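Local coordinates for protein peptidase S8 and S53, subtilisin, kexin, sedolisin (Mycobacterium smegmatis, PDB 4KG7) that is a mycosin-type serine protease of the ESX-3 type VII secretion system and probably cleaves proteins through a subtilisin-like catalytic triad, at residues 74-77 / 81-84. Numbering follows the deposited sequence.
Sequences TGVQ and RLPN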
loop_
_atom_site.group_PDB
_atom_site.type_symbol
_atom_site.label_atom_id
_atom_site.label_comp_id
_atom_site.label_asym_id
_atom_site.label_seq_id
_atom_site.Cartn_x
_atom_site.Cartn_y
_atom_site.Cartn_z
ATOM N N THR A 74 -6.758 -5.141 5.212
ATOM C CA THR A 74 -7.466 -6.236 5.865
ATOM C C THR A 74 -8.040 -5.845 7.253
ATOM O O THR A 74 -8.379 -6.725 8.052
ATOM C CB THR A 74 -6.552 -7.463 6.074
ATOM O OG1 THR A 74 -5.549 -7.172 7.059
ATOM C CG2 THR A 74 -5.888 -7.947 4.767
ATOM N N GLY A 75 -8.177 -4.540 7.531
ATOM C CA GLY A 75 -8.540 -4.090 8.870
ATOM C C GLY A 75 -7.297 -3.799 9.683
ATOM O O GLY A 75 -6.184 -4.280 9.358
ATOM N N VAL A 76 -7.489 -3.036 10.755
ATOM C CA VAL A 76 -6.403 -2.640 11.637
ATOM C C VAL A 76 -6.853 -2.888 13.054
ATOM O O VAL A 76 -7.875 -2.355 13.487
ATOM C CB VAL A 76 -6.025 -1.153 11.478
ATOM C CG1 VAL A 76 -4.948 -0.728 12.483
ATOM C CG2 VAL A 76 -5.546 -0.861 10.076
ATOM N N GLN A 77 -6.092 -3.679 13.786
ATOM C CA GLN A 77 -6.411 -3.976 15.182
ATOM C C GLN A 77 -5.836 -2.929 16.119
ATOM O O GLN A 77 -4.629 -2.834 16.270
ATOM C CB GLN A 77 -5.848 -5.352 15.534
ATOM C CG GLN A 77 -6.497 -6.054 16.702
ATOM C CD GLN A 77 -7.941 -6.481 16.404
ATOM O OE1 GLN A 77 -8.251 -7.131 15.385
ATOM N NE2 GLN A 77 -8.824 -6.101 17.278
ATOM N N ARG A 81 0.120 0.407 20.622
ATOM C CA ARG A 81 0.988 1.052 19.637
ATOM C C ARG A 81 0.193 1.662 18.486
ATOM O O ARG A 81 0.762 2.359 17.641
ATOM C CB ARG A 81 2.006 0.050 19.116
ATOM C CG ARG A 81 2.822 -0.619 20.210
ATOM C CD ARG A 81 3.642 0.345 21.046
ATOM N NE ARG A 81 4.852 0.839 20.394
ATOM C CZ ARG A 81 6.051 0.258 20.437
ATOM N NH1 ARG A 81 6.243 -0.872 21.107
ATOM N NH2 ARG A 81 7.065 0.816 19.796
ATOM N N LEU A 82 -1.121 1.404 18.463
ATOM C CA LEU A 82 -2.037 1.992 17.487
ATOM C C LEU A 82 -3.311 2.484 18.173
ATOM O O LEU A 82 -4.389 1.936 17.971
ATOM C CB LEU A 82 -2.385 0.992 16.393
ATOM C CG LEU A 82 -1.270 0.688 15.415
ATOM C CD1 LEU A 82 -1.559 -0.623 14.692
ATOM C CD2 LEU A 82 -1.018 1.865 14.460
ATOM N N PRO A 83 -3.178 3.532 18.989
ATOM C CA PRO A 83 -4.296 4.210 19.620
ATOM C C PRO A 83 -4.866 5.293 18.684
ATOM O O PRO A 83 -5.817 6.012 19.045
ATOM C CB PRO A 83 -3.619 4.869 20.818
ATOM C CG PRO A 83 -2.275 5.264 20.294
ATOM C CD PRO A 83 -1.889 4.154 19.339
ATOM N N ASN A 84 -4.260 5.465 17.509
ATOM C CA ASN A 84 -4.578 6.587 16.635
ATOM C C ASN A 84 -5.334 6.126 15.389
ATOM O O ASN A 84 -5.090 6.655 14.281
ATOM C CB ASN A 84 -3.291 7.348 16.242
ATOM C CG ASN A 84 -2.223 6.453 15.614
ATOM O OD1 ASN A 84 -2.093 5.278 15.955
ATOM N ND2 ASN A 84 -1.417 7.039 14.726
#
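Between Q77 and L82 the flat group in play is the Q77 backbone carbonyl, not a ring: L82 CD1 lies 4.1 Å from Q77 O, beyond the oxygen and tilted out of the carbonyl plane, as a methyl in van der Waals contact. The flat carboxamide of Q77 turns elsewhere, its OE1 accepting a hydrogen bond from D100 N. The same L82 methyl also reaches V76, where CD1 meets V76 CG1 at 4.0 Å, methyl against methyl, with the two side chains crossing at about a right angle. V76 presents this branch because its CG1 stands anti to the backbone N (chi1 176°), while CG2 takes the position beside that nitrogen. In L82 it is CD1, not CD2, that touches both V76 and Q77.

Both segments belong to the loop of the subtilisin fold that leaves strand 68-73, directly after the predicted charge-relay D73, and leads to strand 85-90 at one edge of the parallel sheet. The V76 side chain lies about 6 Å from that of D73, near the predicted triad but as packing. Strand 129-134 runs between those two strands, and both apolar side chains reach it, V76 packing on S132 and L82 on L130. Helix 104-113, which begins at the predicted catalytic H104, contributes A109 against V76 and T106 against L82; T106 OG1 is also hydrogen-bonded to Q77 N.

No hydrogen bond joins 74-77 to 81-84, and only about 90 Å² is buried between them. Shape and dispersion therefore carry the contact, giving it little directional preference, while the polar end of Q77, satisfied by the D100 backbone N, does not compete for it.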